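Local structure of probable succinyl-CoA:3-ketoacid coenzyme A transferase subunit B (3CDK) at residues B[102-107]-B[141-146]; B[107-112]-B[160-165]; B[156-161]-B[205-210]. The protein probably transfers coenzyme A from succinyl-CoA to a 3-oxo acid, giving a 3-oxoacyl-CoA and succinate, as one subunit (B) of the enzyme. One frame throughout, in Å; residues are numbered along the deposited sequence.

Contact 1 (B[102-107]-B[141-146])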
# COMPACT_ATOMS: atom_id res chain seq x y z
N LEU B 102 -8.32 18.06 7.90
CA LEU B 102 -9.68 18.55 7.91
C LEU B 102 -10.49 17.94 6.79
O LEU B 102 -10.05 17.92 5.64
CB LEU B 102 -9.72 20.09 7.77
CG LEU B 102 -11.11 20.74 7.78
CD1 LEU B 102 -11.79 20.64 9.19
CD2 LEU B 102 -11.08 22.18 7.28
N ALA B 103 -11.68 17.47 7.13
CA ALA B 103 -12.65 17.06 6.12
C ALA B 103 -13.93 17.80 6.40
O ALA B 103 -14.48 17.73 7.51
CB ALA B 103 -12.87 15.58 6.14
N ILE B 104 -14.39 18.55 5.40
CA ILE B 104 -15.68 19.20 5.47
C ILE B 104 -16.66 18.36 4.68
O ILE B 104 -16.37 18.03 3.55
CB ILE B 104 -15.58 20.65 4.96
CG1 ILE B 104 -14.43 21.38 5.69
CG2 ILE B 104 -16.90 21.39 5.14
CD1 ILE B 104 -14.12 22.81 5.15
N LEU B 105 -17.78 17.96 5.30
CA LEU B 105 -18.79 17.08 4.63
C LEU B 105 -20.17 17.63 4.80
O LEU B 105 -20.42 18.35 5.77
CB LEU B 105 -18.84 15.67 5.22
CG LEU B 105 -17.60 14.82 5.49
CD1 LEU B 105 -16.99 15.20 6.81
CD2 LEU B 105 -17.96 13.31 5.49
N GLY B 106 -21.07 17.24 3.90
CA GLY B 106 -22.49 17.53 4.02
C GLY B 106 -23.19 16.54 4.94
O GLY B 106 -22.59 15.59 5.42
N GLY B 107 -24.46 16.76 5.21
CA GLY B 107 -25.14 15.85 6.10
C GLY B 107 -26.61 15.82 5.84
O GLY B 107 -27.17 16.82 5.42
N ARG B 141 -9.75 16.69 11.89
CA ARG B 141 -10.90 17.46 12.29
C ARG B 141 -12.10 17.26 11.35
O ARG B 141 -11.93 17.30 10.14
CB ARG B 141 -10.51 18.92 12.44
CG ARG B 141 -11.67 19.80 12.83
CD ARG B 141 -11.17 21.18 13.13
NE ARG B 141 -12.24 22.15 13.29
CZ ARG B 141 -12.83 22.42 14.44
NH1 ARG B 141 -12.45 21.76 15.54
NH2 ARG B 141 -13.79 23.34 14.50
N ILE B 142 -13.29 17.04 11.92
CA ILE B 142 -14.50 16.73 11.15
C ILE B 142 -15.50 17.85 11.28
O ILE B 142 -15.95 18.21 12.39
CB ILE B 142 -15.18 15.40 11.61
CG1 ILE B 142 -14.20 14.22 11.54
CG2 ILE B 142 -16.45 15.11 10.74
CD1 ILE B 142 -13.57 14.08 10.16
N VAL B 143 -15.84 18.43 10.13
CA VAL B 143 -16.76 19.55 10.11
C VAL B 143 -17.84 19.25 9.10
O VAL B 143 -17.55 18.83 7.94
CB VAL B 143 -16.04 20.87 9.76
CG1 VAL B 143 -17.02 21.92 9.31
CG2 VAL B 143 -15.25 21.36 10.96
N VAL B 144 -19.07 19.47 9.55
CA VAL B 144 -20.27 19.25 8.75
C VAL B 144 -21.02 20.57 8.54
O VAL B 144 -21.22 21.35 9.50
CB VAL B 144 -21.18 18.24 9.45
CG1 VAL B 144 -22.51 18.18 8.80
CG2 VAL B 144 -20.56 16.88 9.39
N ILE B 145 -21.41 20.83 7.29
CA ILE B 145 -22.28 21.96 7.04
C ILE B 145 -23.57 21.45 6.52
O ILE B 145 -23.57 20.70 5.55
CB ILE B 145 -21.74 22.93 6.00
CG1 ILE B 145 -21.14 22.16 4.81
CG2 ILE B 145 -20.77 23.91 6.66
CD1 ILE B 145 -20.44 23.06 3.78
N MET B 146 -24.66 21.87 7.16
CA MET B 146 -25.97 21.32 6.89
C MET B 146 -27.08 22.33 7.20
O MET B 146 -26.99 23.06 8.20
CB MET B 146 -26.15 20.06 7.74
CG MET B 146 -27.40 19.25 7.44
SD MET B 146 -27.41 17.78 8.51
CE MET B 146 -27.72 18.49 10.14
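A103, L105 and V143 each use both N and O in the four backbone bonds that join strands 102-105 and 141-145 as parallel neighbours, their axes 4.7 Å apart. A103 N donates to R141 O at 3.0 Å, and A103 O takes V143 N. V143 O then receives L105 N at 2.8 Å, and I145 N closes the row on L105 O. Apolar contacts follow on both faces. On one, L102 lies side by side with the extended R141: with CG anti to the backbone N (chi1 -179°), the leucine brings CD1 to 3.7 Å from R141 CG and also against V143 CG2. Beyond it, I104 CG2 rests on V143 CG1 and I145 CD1. On the other face L105 CD1 meets I142 CG2 at 4.0 Å, and A103 CB faces I142 CD1. The R141 guanidinium is turned to E18, its salt-bridge partner. Strand 24-27 continues the sheet beyond 102-105, and strand 173-175 does so beyond 141-145. The connection between the two strands passes through strands 109-111 and 116-117 of a small second sheet before helix 132-138, a beta-alpha-beta crossover with an insertion; the helix packs on A103 and L105 in this Rossmann-like sheet.

Contact 2 (B[107-112]-B[160-165])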
# COMPACT_ATOMS: atom_id res chain seq x y z
N GLY B 107 -24.46 16.76 5.21
CA GLY B 107 -25.14 15.85 6.10
C GLY B 107 -26.61 15.82 5.84
O GLY B 107 -27.17 16.82 5.42
N MET B 108 -27.23 14.67 6.07
CA MET B 108 -28.69 14.58 6.13
C MET B 108 -29.24 14.73 7.57
O MET B 108 -30.38 15.19 7.75
CB MET B 108 -29.17 13.28 5.48
CG MET B 108 -29.40 13.37 3.98
SD MET B 108 -29.01 11.79 3.17
CE MET B 108 -29.29 12.30 1.45
N GLU B 109 -28.43 14.34 8.56
CA GLU B 109 -28.78 14.41 9.99
C GLU B 109 -27.50 14.39 10.80
O GLU B 109 -26.52 13.77 10.40
CB GLU B 109 -29.61 13.21 10.45
CG GLU B 109 -31.09 13.27 10.21
CD GLU B 109 -31.81 12.01 10.67
OE1 GLU B 109 -31.13 11.03 11.07
OE2 GLU B 109 -33.06 11.98 10.64
N VAL B 110 -27.53 15.06 11.96
CA VAL B 110 -26.49 14.97 12.96
C VAL B 110 -27.19 14.76 14.31
O VAL B 110 -28.36 15.11 14.48
CB VAL B 110 -25.56 16.20 12.94
CG1 VAL B 110 -24.56 16.15 14.06
CG2 VAL B 110 -24.80 16.29 11.67
N SER B 111 -26.49 14.15 15.27
CA SER B 111 -27.08 13.82 16.58
C SER B 111 -26.29 14.44 17.70
O SER B 111 -25.14 14.86 17.49
CB SER B 111 -27.18 12.30 16.79
OG SER B 111 -25.93 11.72 17.17
N GLU B 112 -26.93 14.48 18.88
CA GLU B 112 -26.36 14.93 20.17
C GLU B 112 -24.90 14.55 20.39
O GLU B 112 -24.10 15.38 20.83
CB GLU B 112 -27.15 14.32 21.33
CG GLU B 112 -28.42 15.06 21.67
CD GLU B 112 -29.29 14.35 22.68
OE1 GLU B 112 -29.04 13.18 23.00
OE2 GLU B 112 -30.24 14.97 23.15
N THR B 160 -31.19 11.24 18.43
CA THR B 160 -30.69 10.03 17.83
C THR B 160 -31.00 10.07 16.33
O THR B 160 -32.04 10.58 15.93
CB THR B 160 -31.24 8.79 18.56
OG1 THR B 160 -31.05 7.65 17.74
CG2 THR B 160 -32.72 8.91 18.86
N CYS B 161 -30.09 9.58 15.50
CA CYS B 161 -30.29 9.66 14.05
C CYS B 161 -31.33 8.66 13.61
O CYS B 161 -31.36 7.56 14.14
CB CYS B 161 -28.99 9.40 13.30
SG CYS B 161 -28.00 10.89 13.07
N SER B 162 -32.17 9.04 12.65
CA SER B 162 -33.16 8.12 12.11
C SER B 162 -32.68 7.47 10.81
O SER B 162 -33.31 6.57 10.28
CB SER B 162 -34.49 8.83 11.91
OG SER B 162 -34.30 9.86 10.98
N LEU B 163 -31.54 7.89 10.31
CA LEU B 163 -31.04 7.38 9.04
C LEU B 163 -29.78 6.54 9.22
O LEU B 163 -29.08 6.66 10.21
CB LEU B 163 -30.74 8.55 8.10
CG LEU B 163 -31.93 9.43 7.71
CD1 LEU B 163 -31.41 10.64 6.98
CD2 LEU B 163 -32.95 8.67 6.86
N PRO B 164 -29.47 5.69 8.25
CA PRO B 164 -28.23 4.93 8.34
C PRO B 164 -27.05 5.82 8.62
O PRO B 164 -26.92 6.88 8.01
CB PRO B 164 -28.10 4.33 6.94
CG PRO B 164 -29.51 4.14 6.54
CD PRO B 164 -30.22 5.38 7.04
N LEU B 165 -26.18 5.39 9.54
CA LEU B 165 -25.10 6.25 10.03
C LEU B 165 -23.95 6.27 9.08
O LEU B 165 -23.59 5.20 8.54
CB LEU B 165 -24.62 5.76 11.39
CG LEU B 165 -25.52 6.24 12.53
CD1 LEU B 165 -24.92 5.89 13.88
CD2 LEU B 165 -25.76 7.73 12.43
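E109 reaches across to the loop 160-165 with both oxygens of its carboxylate. E109 OE1 receives S162 N at 2.7 Å, on its syn side and 17° out of the carboxylate plane. A second backbone donor, L163 N, reaches E109 OE1 only weakly, at 3.3 Å. The hydroxyl of S162 donates to E109 OE2; the modelled length is very short and doubtful in detail, but the bond ties the second oxygen to the same residue. Gripped at both oxygens, the carboxylate is held against rotation about its last bond. Leaving the backbone with CG anti to the carbonyl carbon (chi1 -84°) and running extended beyond CG, the side chain carries its carboxylate across to the N-H groups of S162 and L163. M108 and E109 both face A117 in a classic beta bulge, formed where strand 109-111 pairs with strand 116-117 in a small three-stranded sheet. The loop 160-165 runs roughly antiparallel to 107-112, yet is joined to it by the glutamate side chain and not by strand pairing. Beside the carboxylate, C161 SG rests 3.9 Å from E109 CB and also touches S111 CB at 4.1 Å. L163 crosses E109 at about a right angle, its CG and CD1 packed on the carboxylate end of the chain. L163 CD1 continues to M108 CB at 3.8 Å, while the end of the methionine leads away from the loop; M108 also packs on I121. Farther out, A117 lies against both C161 and L163, and P122 packs on L163.

Contact 3 (B[156-161]-B[205-210])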
# COMPACT_ATOMS: atom_id res chain seq x y z
N LYS B 156 -33.04 18.67 11.54
CA LYS B 156 -32.07 17.65 11.19
C LYS B 156 -31.05 17.44 12.34
O LYS B 156 -30.12 16.64 12.22
CB LYS B 156 -31.35 18.06 9.91
CG LYS B 156 -32.25 18.13 8.70
CD LYS B 156 -31.82 19.25 7.79
CE LYS B 156 -31.77 18.83 6.33
NZ LYS B 156 -30.49 18.18 5.97
N VAL B 157 -31.23 18.16 13.44
CA VAL B 157 -30.29 18.09 14.56
C VAL B 157 -30.96 17.36 15.71
O VAL B 157 -31.75 17.95 16.46
CB VAL B 157 -29.83 19.50 15.00
CG1 VAL B 157 -28.61 19.39 15.88
CG2 VAL B 157 -29.53 20.37 13.79
N LYS B 158 -30.63 16.09 15.86
CA LYS B 158 -31.49 15.18 16.63
C LYS B 158 -30.79 14.52 17.79
O LYS B 158 -29.57 14.49 17.83
CB LYS B 158 -32.00 14.07 15.72
CG LYS B 158 -31.72 14.26 14.26
CD LYS B 158 -32.81 13.59 13.48
CE LYS B 158 -34.05 14.44 13.54
NZ LYS B 158 -35.24 13.61 13.76
N LYS B 159 -31.59 13.99 18.72
CA LYS B 159 -31.10 13.17 19.82
C LYS B 159 -30.44 11.97 19.22
O LYS B 159 -29.28 11.72 19.46
CB LYS B 159 -32.24 12.66 20.70
CG LYS B 159 -32.75 13.65 21.69
CD LYS B 159 -33.00 13.03 23.06
CE LYS B 159 -33.04 14.14 24.09
NZ LYS B 159 -34.17 13.97 25.07
N THR B 160 -31.19 11.24 18.43
CA THR B 160 -30.69 10.03 17.83
C THR B 160 -31.00 10.07 16.33
O THR B 160 -32.04 10.58 15.93
CB THR B 160 -31.24 8.79 18.56
OG1 THR B 160 -31.05 7.65 17.74
CG2 THR B 160 -32.72 8.91 18.86
N CYS B 161 -30.09 9.58 15.50
CA CYS B 161 -30.29 9.66 14.05
C CYS B 161 -31.33 8.66 13.61
O CYS B 161 -31.36 7.56 14.14
CB CYS B 161 -28.99 9.40 13.30
SG CYS B 161 -28.00 10.89 13.07
N LYS B 205 -35.83 25.05 17.29
CA LYS B 205 -35.54 24.39 16.04
C LYS B 205 -34.65 23.15 16.13
O LYS B 205 -34.23 22.64 15.10
CB LYS B 205 -35.02 25.40 15.02
CG LYS B 205 -36.14 26.26 14.45
CD LYS B 205 -35.68 27.18 13.33
CE LYS B 205 -36.80 28.12 12.96
NZ LYS B 205 -36.30 29.13 12.03
N THR B 206 -34.38 22.65 17.34
CA THR B 206 -33.42 21.55 17.54
C THR B 206 -33.99 20.43 18.38
O THR B 206 -34.58 20.68 19.43
CB THR B 206 -32.13 22.05 18.17
OG1 THR B 206 -31.57 23.05 17.33
CG2 THR B 206 -31.14 20.93 18.32
N GLU B 207 -33.82 19.19 17.92
CA GLU B 207 -34.32 18.05 18.66
C GLU B 207 -33.26 17.54 19.62
O GLU B 207 -33.58 17.06 20.70
CB GLU B 207 -34.70 16.92 17.72
CG GLU B 207 -35.51 17.37 16.51
CD GLU B 207 -36.64 16.40 16.17
OE1 GLU B 207 -37.81 16.78 16.48
OE2 GLU B 207 -36.36 15.28 15.61
N ALA B 208 -32.00 17.65 19.20
CA ALA B 208 -30.87 17.37 20.06
C ALA B 208 -30.86 18.17 21.38
O ALA B 208 -31.43 19.25 21.46
CB ALA B 208 -29.60 17.64 19.31
N ASP B 209 -30.22 17.59 22.40
CA ASP B 209 -29.83 18.27 23.65
C ASP B 209 -28.44 18.88 23.53
O ASP B 209 -27.47 18.22 23.10
CB ASP B 209 -29.72 17.26 24.79
CG ASP B 209 -30.99 17.10 25.55
OD1 ASP B 209 -32.03 17.61 25.08
OD2 ASP B 209 -30.94 16.47 26.63
N PHE B 210 -28.34 20.12 23.97
CA PHE B 210 -27.07 20.77 23.99
C PHE B 210 -26.89 21.68 25.19
O PHE B 210 -27.85 22.28 25.67
CB PHE B 210 -26.86 21.55 22.70
CG PHE B 210 -28.00 22.45 22.34
CD1 PHE B 210 -28.10 23.74 22.91
CD2 PHE B 210 -28.96 22.04 21.43
CE1 PHE B 210 -29.15 24.59 22.57
CE2 PHE B 210 -30.03 22.90 21.08
CZ PHE B 210 -30.13 24.17 21.66
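The carboxylate of E207 is met by K158 at a single oxygen: K158 NZ stands 2.7 Å from E207 OE2, nearly in line with the C-O bond, in a salt bridge. The two side chains run side by side in the same direction. Bends at chi3 and chi4 turn the ammonium towards the acid, although K158 leaves its backbone pointing away from 205-210. A second carboxylate, that of D209, has K159 CE 3.7 Å from D209 OD1; the ammonium itself lies beyond salt-bridge range, so any attraction there is probably loose. Between these charged groups V157 O accepts two successive backbone N-H groups. E207 N lies 2.8 Å from V157 O, nearly in line with the C=O but with its N-H bent (135°); A208 N points its N-H straighter (162°) but sits tilted 30° from the carbonyl plane. Next to this twice-accepting carbonyl, V157 CG1 touches T206 CG2 at 3.8 Å and A208 CB at 4.0 Å. The T206 hydroxyl is bonded to V202 O in the last turn of helix 199-204 and to H148 NE2. M188 of strand 187-193 packs on both V157 and A208. The contact thus fastens the outer strand 157-158 of the small three-stranded sheet to the irregular loop between helix 199-204 and strand 211-212, joining two parts of the CoA-transferase fold away from the predicted active-site residue.

In the fold
Contact 1 is the core piece, its centre about 2 Å from the centre of the chain, and is nearly all backbone bonding and aliphatic packing; A103 lies about 9 Å, side chain to side chain, from E50, the predicted active-site residue. Contacts 2 and 3 lie farther out and are partly buried: contact 2 hangs on one carboxylate holding a loop, contact 3 on a backbone carbonyl taking two N-H groups plus a surface salt bridge. They meet in the small sheet, where strand 109-111 serves contact 2 and strand 157-158 contact 3; E112 OE2 also bonds to D209 N. M146 of contact 1 packs on M108 and E109, linking the large sheet to the small one.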